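Local coordinates for uncharacterized protein AF_0924 (PDB 3DT5), which is of unknown function and is probably a membrane-anchored archaeal protein, represented here by its C-terminal domain, in which a calcium ion is bound, at residues D21-Y27 with L57-L62. Residues are numbered along the deposited sequence; the frame is centred on the assembly and turned at random.
Sequences DRLEKFY and LAGNNL. With EDO (1,2-ethanediol), chain C.
Arg-22 holds the carbonyl of Leu-57 with two nitrogens. Arg-22 NE donates to Leu-57 O at 2.7 Å, and Arg-22 NH2 donates to the same oxygen at 2.9 Å. The oxygen lies in the guanidinium plane, but both donors reach it from one face of the carbonyl plane, tilted away from it. The NE bond is the straighter of the two, with an N-H...O angle of 154°. A bend at chi3 (76°) turns the guanidinium edge toward this carbonyl. NH1 and NH2 together also bind O2 of a 1,2-ethanediol, probably left from crystallisation; Arg-22 NH2 lies 2.9 Å from the diol O2. The arginine thus ties the backbone at Leu-57, two residues before the N-cap, to helix 16-35. Its NE/NH2 edge faces Leu-57 O and its NH1/NH2 edge faces the diol, with NH2 serving both.

Apolar contacts extend the join. The Leu-57 side chain lies across the helix surface, with CB 3.7 Å from Phe-26 CB. Its CD1 branch meets Lys-25 CB, and its CD2 branch meets Arg-22 CG. CG of Phe-26 stands anti to the backbone N (chi1 -176°), which sends the ring toward Ala-58 and Leu-62. Ala-58 CB makes a CH-pi contact over one face of the ring, 4.1 Å from its centroid. Leu-62 CD2 comes up at the ring edge, 3.5 Å from Phe-26 CE2.

This is the packing of helix 16-35 against a loop and the first turn of the short helix 60-65. Gly-59 is the N-cap of helix 60-65. Glu-104 of helix 88-116 accepts hydrogen bonds from Gly-59 N, Leu-62 N and Tyr-27 OH, so one carboxylate links both segments to the long helix. Tyr-27 also packs on Leu-101 and Phe-105. Helix 16-35, the start of helix 60-65 and helix 88-116 therefore meet here.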
ATOM      1  N   ASP A  21       3.924   2.704  14.331  1.00 39.76           N
ATOM      2  CA  ASP A  21       4.987   2.273  13.395  1.00 40.53           C
ATOM      3  C   ASP A  21       4.402   1.471  12.215  1.00 41.49           C
ATOM      4  O   ASP A  21       4.863   1.629  11.094  1.00 42.31           O
ATOM      5  CB  ASP A  21       6.077   1.422  14.053  1.00 40.15           C
ATOM      6  CG  ASP A  21       6.978   2.217  14.984  1.00 41.80           C
ATOM      7  OD1 ASP A  21       6.943   3.464  14.947  1.00 42.87           O
ATOM      8  OD2 ASP A  21       7.724   1.585  15.760  1.00 43.99           O
ATOM      9  N   ARG A  22       3.422   0.609  12.477  1.00 40.52           N
ATOM     10  CA  ARG A  22       2.785  -0.121  11.393  1.00 41.59           C
ATOM     11  C   ARG A  22       2.133   0.884  10.411  1.00 41.85           C
ATOM     12  O   ARG A  22       2.323   0.764   9.188  1.00 42.51           O
ATOM     13  CB  ARG A  22       1.753  -1.135  11.922  1.00 38.29           C
ATOM     14  CG  ARG A  22       2.319  -2.225  12.836  1.00 40.97           C
ATOM     15  CD  ARG A  22       1.148  -3.202  13.178  1.00 41.78           C
ATOM     16  NE  ARG A  22       0.857  -4.075  12.039  1.00 40.16           N
ATOM     17  CZ  ARG A  22      -0.281  -4.749  11.843  1.00 40.71           C
ATOM     18  NH1 ARG A  22      -1.261  -4.765  12.750  1.00 39.72           N
ATOM     19  NH2 ARG A  22      -0.409  -5.485  10.752  1.00 39.54           N
ATOM     20  N   LEU A  23       1.324   1.813  10.921  1.00 41.38           N
ATOM     21  CA  LEU A  23       0.678   2.823  10.080  1.00 41.41           C
ATOM     22  C   LEU A  23       1.691   3.676   9.329  1.00 41.11           C
ATOM     23  O   LEU A  23       1.571   3.893   8.108  1.00 40.78           O
ATOM     24  CB  LEU A  23      -0.247   3.733  10.897  1.00 40.95           C
ATOM     25  CG  LEU A  23      -1.422   2.989  11.551  1.00 43.73           C
ATOM     26  CD1 LEU A  23      -2.134   3.935  12.541  1.00 42.15           C
ATOM     27  CD2 LEU A  23      -2.422   2.473  10.489  1.00 40.28           C
ATOM     28  N   GLU A  24       2.694   4.183  10.045  1.00 40.60           N
ATOM     29  CA  GLU A  24       3.586   5.163   9.456  1.00 41.21           C
ATOM     30  C   GLU A  24       4.646   4.538   8.565  1.00 40.10           C
ATOM     31  O   GLU A  24       5.120   5.189   7.654  1.00 39.52           O
ATOM     32  CB  GLU A  24       4.271   6.017  10.511  1.00 40.71           C
ATOM     33  CG  GLU A  24       3.315   6.974  11.233  1.00 44.57           C
ATOM     34  CD  GLU A  24       3.996   7.713  12.394  1.00 46.85           C
ATOM     35  OE1 GLU A  24       5.245   7.589  12.569  1.00 54.26           O
ATOM     36  OE2 GLU A  24       3.283   8.449  13.126  1.00 54.86           O
ATOM     37  N   LYS A  25       5.055   3.310   8.840  1.00 37.59           N
ATOM     38  CA  LYS A  25       6.205   2.760   8.099  1.00 38.48           C
ATOM     39  C   LYS A  25       5.715   1.783   7.021  1.00 37.48           C
ATOM     40  O   LYS A  25       6.485   1.394   6.154  1.00 37.98           O
ATOM     41  CB  LYS A  25       7.227   2.063   9.029  1.00 37.08           C
ATOM     42  CG  LYS A  25       7.932   3.033  10.046  1.00 39.07           C
ATOM     43  CD  LYS A  25       8.834   2.210  10.959  1.00 41.05           C
ATOM     44  CE  LYS A  25       9.553   3.081  11.938  1.00 44.84           C
ATOM     45  NZ  LYS A  25      10.945   2.556  12.165  1.00 52.40           N
ATOM     46  N   PHE A  26       4.466   1.356   7.108  1.00 36.63           N
ATOM     47  CA  PHE A  26       3.977   0.354   6.166  1.00 36.56           C
ATOM     48  C   PHE A  26       2.693   0.805   5.469  1.00 36.49           C
ATOM     49  O   PHE A  26       2.725   1.072   4.276  1.00 36.04           O
ATOM     50  CB  PHE A  26       3.779  -1.034   6.845  1.00 34.56           C
ATOM     51  CG  PHE A  26       3.354  -2.097   5.844  1.00 35.23           C
ATOM     52  CD1 PHE A  26       4.309  -2.819   5.115  1.00 34.93           C
ATOM     53  CD2 PHE A  26       2.015  -2.293   5.582  1.00 35.33           C
ATOM     54  CE1 PHE A  26       3.945  -3.772   4.142  1.00 34.41           C
ATOM     55  CE2 PHE A  26       1.604  -3.248   4.594  1.00 34.59           C
ATOM     56  CZ  PHE A  26       2.577  -3.965   3.881  1.00 35.77           C
ATOM     57  N   TYR A  27       1.593   0.932   6.215  1.00 34.98           N
ATOM     58  CA  TYR A  27       0.288   1.139   5.567  1.00 36.35           C
ATOM     59  C   TYR A  27       0.228   2.466   4.805  1.00 36.72           C
ATOM     60  O   TYR A  27      -0.110   2.498   3.638  1.00 35.35           O
ATOM     61  CB  TYR A  27      -0.846   1.062   6.587  1.00 35.89           C
ATOM     62  CG  TYR A  27      -1.037  -0.363   7.040  1.00 36.02           C
ATOM     63  CD1 TYR A  27      -1.662  -1.299   6.194  1.00 36.21           C
ATOM     64  CD2 TYR A  27      -0.475  -0.811   8.229  1.00 35.54           C
ATOM     65  CE1 TYR A  27      -1.764  -2.660   6.581  1.00 33.59           C
ATOM     66  CE2 TYR A  27      -0.568  -2.160   8.624  1.00 35.52           C
ATOM     67  CZ  TYR A  27      -1.227  -3.066   7.790  1.00 35.68           C
ATOM     68  OH  TYR A  27      -1.338  -4.385   8.125  1.00 35.87           O
ATOM     69  N   LEU A  57       5.626  -5.736   9.150  1.00 35.33           N
ATOM     70  CA  LEU A  57       4.630  -4.821   9.701  1.00 34.99           C
ATOM     71  C   LEU A  57       3.198  -5.139   9.187  1.00 35.12           C
ATOM     72  O   LEU A  57       2.199  -4.614   9.714  1.00 36.66           O
ATOM     73  CB  LEU A  57       5.018  -3.375   9.386  1.00 34.88           C
ATOM     74  CG  LEU A  57       6.300  -2.921  10.097  1.00 34.69           C
ATOM     75  CD1 LEU A  57       6.764  -1.641   9.432  1.00 34.97           C
ATOM     76  CD2 LEU A  57       6.062  -2.737  11.642  1.00 37.57           C
ATOM     77  N   ALA A  58       3.115  -6.039   8.212  1.00 34.79           N
ATOM     78  CA  ALA A  58       1.834  -6.359   7.544  1.00 34.91           C
ATOM     79  C   ALA A  58       1.082  -7.454   8.380  1.00 34.78           C
ATOM     80  O   ALA A  58       1.728  -8.288   9.047  1.00 34.47           O
ATOM     81  CB  ALA A  58       2.103  -6.873   6.136  1.00 33.80           C
ATOM     82  N   GLY A  59      -0.245  -7.454   8.285  1.00 33.72           N
ATOM     83  CA  GLY A  59      -1.080  -8.524   8.846  1.00 33.93           C
ATOM     84  C   GLY A  59      -0.988  -9.792   8.002  1.00 34.10           C
ATOM     85  O   GLY A  59      -0.573  -9.759   6.826  1.00 33.41           O
ATOM     86  N   ASN A  60      -1.291 -10.928   8.607  1.00 33.97           N
ATOM     87  CA  ASN A  60      -1.118 -12.213   7.908  1.00 34.11           C
ATOM     88  C   ASN A  60      -2.024 -12.309   6.683  1.00 34.62           C
ATOM     89  O   ASN A  60      -1.614 -12.912   5.702  1.00 35.08           O
ATOM     90  CB  ASN A  60      -1.386 -13.407   8.867  1.00 33.64           C
ATOM     91  CG  ASN A  60      -0.251 -13.609   9.892  1.00 35.09           C
ATOM     92  OD1 ASN A  60       0.588 -12.697  10.077  1.00 37.81           O
ATOM     93  ND2 ASN A  60      -0.188 -14.816  10.529  1.00 33.26           N
ATOM     94  N   ASN A  61      -3.223 -11.672   6.720  1.00 34.82           N
ATOM     95  CA  ASN A  61      -4.166 -11.747   5.586  1.00 35.57           C
ATOM     96  C   ASN A  61      -3.506 -11.095   4.346  1.00 35.10           C
ATOM     97  O   ASN A  61      -3.502 -11.657   3.242  1.00 34.70           O
ATOM     98  CB  ASN A  61      -5.479 -10.970   5.818  1.00 36.67           C
ATOM     99  CG  ASN A  61      -6.317 -11.524   6.912  1.00 40.55           C
ATOM    100  OD1 ASN A  61      -6.033 -12.571   7.455  1.00 45.15           O
ATOM    101  ND2 ASN A  61      -7.401 -10.779   7.259  1.00 49.13           N
ATOM    102  N   LEU A  62      -2.972  -9.899   4.537  1.00 33.80           N
ATOM    103  CA  LEU A  62      -2.274  -9.201   3.457  1.00 33.10           C
ATOM    104  C   LEU A  62      -1.022  -9.939   2.958  1.00 34.10           C
ATOM    105  O   LEU A  62      -0.808 -10.022   1.748  1.00 35.40           O
ATOM    106  CB  LEU A  62      -1.889  -7.753   3.918  1.00 33.15           C
ATOM    107  CG  LEU A  62      -1.145  -6.947   2.838  1.00 32.91           C
ATOM    108  CD1 LEU A  62      -1.961  -6.805   1.505  1.00 34.74           C
ATOM    109  CD2 LEU A  62      -0.777  -5.577   3.392  1.00 31.22           C
TER
HETATM  110  C1  EDO C 302      -5.128  -5.454  10.922  1.00 37.15           C
HETATM  111  O1  EDO C 302      -5.998  -6.580  11.021  1.00 37.46           O
HETATM  112  C2  EDO C 302      -3.868  -5.932  10.185  1.00 33.96           C
HETATM  113  O2  EDO C 302      -3.054  -6.569  11.134  1.00 33.73           O